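Local coordinates for protein Can2 (Sulfobacillus thermosulfidooxidans, PDB 7BDV) that binds cyclic tetra-adenylate through its CARF domains and acts as a dual-specificity nuclease that potentiates type III CRISPR defence, at residues I38-P43 / R78-I83; L287-C292 / S314-V319. One frame throughout, in Å; residues are numbered along the deposited sequence.

Interaction 1: I38-P43 / R78-I83; sequences ILLYTP and RICDEI. With nucleotides of chain E.
Ile38 and Leu40 of strand 38-41 lie over Ile83 of helix 78-83, the two short segments running nearly antiparallel at 169° with their axes 11.8 Å apart. Their CA atoms pair as Ile38 with Ile83 and Leu40 with Ile79, a spacing filled by aliphatic side chains and bridged by no hydrogen bond. Ile83 supplies two methyl groups to the interface. Its branch methyl CG2 meets Ile38 CD1 at 3.7 Å, the two isoleucine chains lying alongside with opposite headings. The far end of Ile83 serves two residues, CD1 standing 3.9 Å from Leu40 CD1 and equally 3.9 Å from Ile38 CG2. With CG1 of Ile83 beside the backbone N (chi1 -75°), CG2 is left to Ile38 while CD1 reaches between Ile38 and Leu40. Cys80 SG, 4.5 Å from Leu40 CD2, is a looser neighbour, and a small thiol suits a helix position that also packs on Ala105 of helix 99-111. Val15 of the adjacent strand 13-17 touches both Ile38 and Ile83, extending this apolar layer. Just past the strand the chemistry turns polar: Thr42 OG1 donates a hydrogen bond to N1 of the adenine of nucleotide A4 of chain E (2.8 Å), while Thr42 CG2 also lies against the base. Threonine thus offers both a donor and a methyl group to the adenine. Helix packing against the parallel part of a mixed sheet, with a ligand held just beyond the carboxyl ends of the strands, is typical of the Rossmann-like CARF fold, whose ligand site here holds cyclic tetra-adenylate.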
# COMPACT_ATOMS: atom_id res chain seq x y z
N ILE A 38 14.19 20.60 17.38
CA ILE A 38 14.75 19.37 18.01
C ILE A 38 14.05 18.16 17.38
O ILE A 38 12.82 18.02 17.58
CB ILE A 38 14.64 19.40 19.54
CG1 ILE A 38 15.45 20.58 20.11
CG2 ILE A 38 15.13 18.10 20.18
CD1 ILE A 38 15.17 20.85 21.53
N LEU A 39 14.80 17.35 16.64
CA LEU A 39 14.29 16.10 15.98
C LEU A 39 14.62 14.90 16.89
O LEU A 39 15.81 14.63 17.15
CB LEU A 39 14.95 15.94 14.61
CG LEU A 39 14.80 17.11 13.64
CD1 LEU A 39 15.56 16.83 12.36
CD2 LEU A 39 13.34 17.38 13.33
N LEU A 40 13.60 14.25 17.42
CA LEU A 40 13.73 12.96 18.14
C LEU A 40 13.65 11.83 17.13
O LEU A 40 12.52 11.54 16.68
CB LEU A 40 12.62 12.87 19.19
CG LEU A 40 12.91 13.48 20.56
CD1 LEU A 40 13.65 14.79 20.47
CD2 LEU A 40 11.63 13.64 21.35
N TYR A 41 14.79 11.24 16.76
CA TYR A 41 14.85 10.11 15.80
C TYR A 41 15.14 8.82 16.58
O TYR A 41 15.48 8.90 17.75
CB TYR A 41 15.87 10.37 14.69
CG TYR A 41 17.31 10.29 15.12
CD1 TYR A 41 17.97 11.41 15.63
CD2 TYR A 41 18.02 9.11 15.01
CE1 TYR A 41 19.29 11.33 16.04
CE2 TYR A 41 19.34 9.01 15.42
CZ TYR A 41 19.97 10.13 15.94
OH TYR A 41 21.27 10.04 16.34
N THR A 42 14.99 7.67 15.93
CA THR A 42 15.16 6.35 16.58
C THR A 42 16.28 5.60 15.88
O THR A 42 16.65 5.96 14.77
CB THR A 42 13.84 5.59 16.57
OG1 THR A 42 13.53 5.42 15.20
CG2 THR A 42 12.74 6.32 17.29
N PRO A 43 16.85 4.57 16.54
CA PRO A 43 17.91 3.74 15.94
C PRO A 43 17.53 3.16 14.57
O PRO A 43 16.38 2.78 14.37
CB PRO A 43 18.10 2.60 16.96
CG PRO A 43 17.63 3.18 18.26
CD PRO A 43 16.50 4.12 17.90
N ARG A 78 12.69 11.19 30.41
CA ARG A 78 13.97 11.77 30.89
C ARG A 78 14.54 12.71 29.80
O ARG A 78 15.02 13.79 30.16
CB ARG A 78 14.96 10.67 31.29
N ILE A 79 14.49 12.32 28.53
CA ILE A 79 15.05 13.14 27.40
C ILE A 79 14.22 14.43 27.27
O ILE A 79 14.82 15.50 27.04
CB ILE A 79 15.11 12.33 26.09
CG1 ILE A 79 16.06 11.13 26.22
CG2 ILE A 79 15.47 13.23 24.92
N CYS A 80 12.89 14.34 27.39
CA CYS A 80 11.99 15.51 27.30
C CYS A 80 12.24 16.44 28.50
O CYS A 80 12.31 17.67 28.29
CB CYS A 80 10.53 15.09 27.17
SG CYS A 80 10.18 14.38 25.54
N ASP A 81 12.39 15.89 29.71
CA ASP A 81 12.82 16.65 30.92
C ASP A 81 14.11 17.42 30.60
O ASP A 81 14.14 18.63 30.86
CB ASP A 81 12.98 15.73 32.13
CG ASP A 81 11.67 15.32 32.80
OD1 ASP A 81 10.63 15.92 32.48
OD2 ASP A 81 11.71 14.40 33.65
N GLU A 82 15.12 16.77 30.02
CA GLU A 82 16.43 17.42 29.70
C GLU A 82 16.21 18.55 28.69
O GLU A 82 16.81 19.62 28.90
CB GLU A 82 17.45 16.41 29.18
CG GLU A 82 18.00 15.49 30.27
CD GLU A 82 18.71 14.23 29.79
OE1 GLU A 82 19.05 14.13 28.56
OE2 GLU A 82 18.91 13.32 30.64
N ILE A 83 15.36 18.35 27.67
CA ILE A 83 15.07 19.34 26.59
C ILE A 83 14.43 20.59 27.20
O ILE A 83 14.79 21.73 26.77
CB ILE A 83 14.17 18.73 25.48
CG1 ILE A 83 14.93 17.76 24.57
CG2 ILE A 83 13.50 19.82 24.66
CD1 ILE A 83 14.01 16.90 23.73
P A E 4 1.44 3.16 17.23
OP1 A E 4 2.13 3.16 18.55
OP2 A E 4 0.27 3.92 16.71
O5' A E 4 2.72 3.59 16.37
C5' A E 4 2.62 3.85 15.00
C4' A E 4 3.63 4.93 14.70
O4' A E 4 4.94 4.51 15.18
C3' A E 4 3.80 5.22 13.21
O3' A E 4 3.86 6.65 13.07
C2' A E 4 5.12 4.52 12.89
O2' A E 4 5.76 4.99 11.72
C1' A E 4 5.90 4.76 14.17
N9 A E 4 7.03 3.89 14.39
C8 A E 4 7.07 2.50 14.30
N7 A E 4 8.27 2.02 14.58
C5 A E 4 9.05 3.14 14.84
C6 A E 4 10.42 3.30 15.16
N6 A E 4 11.25 2.27 15.29
N1 A E 4 10.91 4.56 15.33
C2 A E 4 10.06 5.59 15.17
N3 A E 4 8.75 5.56 14.88
C4 A E 4 8.31 4.29 14.71

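Interaction 2: L287-C292 / S314-V319; sequences LHVIEC and SVTNRV
Thr316 OG1 is hydrogen-bonded to the carbonyl oxygen of Ile312, one turn back in its own helix, and the residue turns its methyl to Val289 of the strand. The chi1 of 74° sets OG1 between the backbone N and the carbonyl carbon, which puts CG2 beside the backbone N and aims it at the sheet. There Thr316 CG2 lies 4.0 Å from Val289 CG1 and 4.1 Å from Val289 CB. Threonine fits here because its hydroxyl is satisfied within the helix, leaving an apolar surface for the valine. One turn later, Val319 CG1 and Leu287 CD2 meet at 4.2 Å, their side chains crossing at a slant. Leu287 and Val289, alternate residues of the strand, therefore present methyl groups on the same face to successive helical turns. Glu291, at the strand end, has OE1 close to Asp278 OD2, two acidic side chains side by side, as is consistent with the PD-(D/E)xK family. Arg318 forms a salt bridge with Asp313 of the second subunit. The strand pairs in parallel with 325-329, completing a beta-alpha-beta unit through helix 306-320; Leu147 of helix 143-148 touches both Leu287 and Val319, while Ile290 packs on helix 231-254.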
# COMPACT_ATOMS: atom_id res chain seq x y z
N LEU A 287 -0.92 14.78 -1.90
CA LEU A 287 -0.54 14.50 -3.30
C LEU A 287 -1.64 13.66 -3.95
O LEU A 287 -2.07 12.67 -3.35
CB LEU A 287 0.82 13.82 -3.36
CG LEU A 287 1.42 13.77 -4.75
CD1 LEU A 287 1.80 15.17 -5.23
CD2 LEU A 287 2.64 12.88 -4.75
N HIS A 288 -2.09 14.12 -5.10
CA HIS A 288 -3.14 13.50 -5.94
C HIS A 288 -2.44 12.96 -7.19
O HIS A 288 -1.75 13.74 -7.86
CB HIS A 288 -4.22 14.52 -6.26
CG HIS A 288 -5.09 14.94 -5.13
ND1 HIS A 288 -4.61 15.68 -4.07
CD2 HIS A 288 -6.42 14.79 -4.92
CE1 HIS A 288 -5.60 15.93 -3.23
NE2 HIS A 288 -6.73 15.38 -3.73
N VAL A 289 -2.62 11.67 -7.48
CA VAL A 289 -2.06 10.99 -8.67
C VAL A 289 -3.23 10.46 -9.50
O VAL A 289 -4.09 9.72 -8.95
CB VAL A 289 -1.09 9.88 -8.22
CG1 VAL A 289 -0.48 9.11 -9.38
CG2 VAL A 289 0.01 10.45 -7.30
N ILE A 290 -3.29 10.82 -10.78
CA ILE A 290 -4.25 10.24 -11.77
C ILE A 290 -3.47 9.34 -12.74
O ILE A 290 -2.44 9.80 -13.28
CB ILE A 290 -5.03 11.33 -12.52
CG1 ILE A 290 -5.72 12.28 -11.56
CG2 ILE A 290 -6.02 10.72 -13.51
CD1 ILE A 290 -6.17 13.54 -12.19
N GLU A 291 -3.90 8.08 -12.87
CA GLU A 291 -3.55 7.16 -13.97
C GLU A 291 -4.62 7.29 -15.07
O GLU A 291 -5.81 6.99 -14.81
CB GLU A 291 -3.46 5.73 -13.42
CG GLU A 291 -3.01 4.69 -14.43
CD GLU A 291 -1.53 4.72 -14.79
OE1 GLU A 291 -0.76 5.52 -14.17
OE2 GLU A 291 -1.14 3.92 -15.67
N CYS A 292 -4.25 7.80 -16.25
CA CYS A 292 -5.18 8.00 -17.40
C CYS A 292 -4.57 7.53 -18.73
O CYS A 292 -5.25 7.68 -19.76
CB CYS A 292 -5.63 9.45 -17.49
SG CYS A 292 -4.26 10.61 -17.27
N SER A 314 0.54 0.14 -5.46
CA SER A 314 1.95 -0.04 -5.00
C SER A 314 2.68 1.31 -5.02
O SER A 314 3.19 1.74 -3.98
CB SER A 314 2.64 -1.08 -5.83
OG SER A 314 4.04 -1.16 -5.53
N VAL A 315 2.70 1.98 -6.17
CA VAL A 315 3.52 3.20 -6.38
C VAL A 315 2.99 4.35 -5.51
O VAL A 315 3.81 5.01 -4.84
CB VAL A 315 3.60 3.57 -7.87
CG1 VAL A 315 4.33 4.89 -8.08
CG2 VAL A 315 4.26 2.45 -8.65
N THR A 316 1.68 4.60 -5.50
CA THR A 316 1.09 5.77 -4.82
C THR A 316 1.32 5.67 -3.32
O THR A 316 1.58 6.70 -2.69
CB THR A 316 -0.37 6.03 -5.22
OG1 THR A 316 -1.20 5.05 -4.59
CG2 THR A 316 -0.52 6.08 -6.72
N ASN A 317 1.25 4.46 -2.76
CA ASN A 317 1.52 4.23 -1.33
C ASN A 317 2.99 4.54 -1.01
O ASN A 317 3.24 5.13 0.04
CB ASN A 317 1.06 2.83 -0.90
CG ASN A 317 -0.45 2.74 -0.69
N ARG A 318 3.93 4.18 -1.89
CA ARG A 318 5.38 4.45 -1.66
C ARG A 318 5.69 5.95 -1.86
O ARG A 318 6.46 6.50 -1.05
CB ARG A 318 6.21 3.53 -2.55
CG ARG A 318 7.62 3.21 -2.05
CD ARG A 318 7.66 2.24 -0.88
NE ARG A 318 6.88 1.02 -1.10
CZ ARG A 318 6.62 0.11 -0.16
NH1 ARG A 318 7.08 0.26 1.07
NH2 ARG A 318 5.92 -0.96 -0.47
N VAL A 319 5.09 6.60 -2.85
CA VAL A 319 5.50 7.96 -3.31
C VAL A 319 4.76 9.04 -2.51
O VAL A 319 5.36 10.10 -2.27
CB VAL A 319 5.24 8.11 -4.82
CG1 VAL A 319 5.12 9.56 -5.28
CG2 VAL A 319 6.30 7.34 -5.59

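In the fold
Both contacts are buried and lay a helix on a sheet through apolar side-chain ends, joined by a thiol in interaction 1 and a threonine methyl in interaction 2, without a hydrogen bond from one segment to the other, but they belong to different domains, their centres about 34 Å apart. Interaction 1 lies in the CARF domain and interaction 2 in the endonuclease domain, near the centre of the chain, and they share no strand or helix. In interaction 1 the strand leads directly to a nucleotide contact, whereas the strand of interaction 2 ends at Glu291, close to Asp278. No other protein chain touches the segments of interaction 1, while the helix of interaction 2 also faces the second subunit.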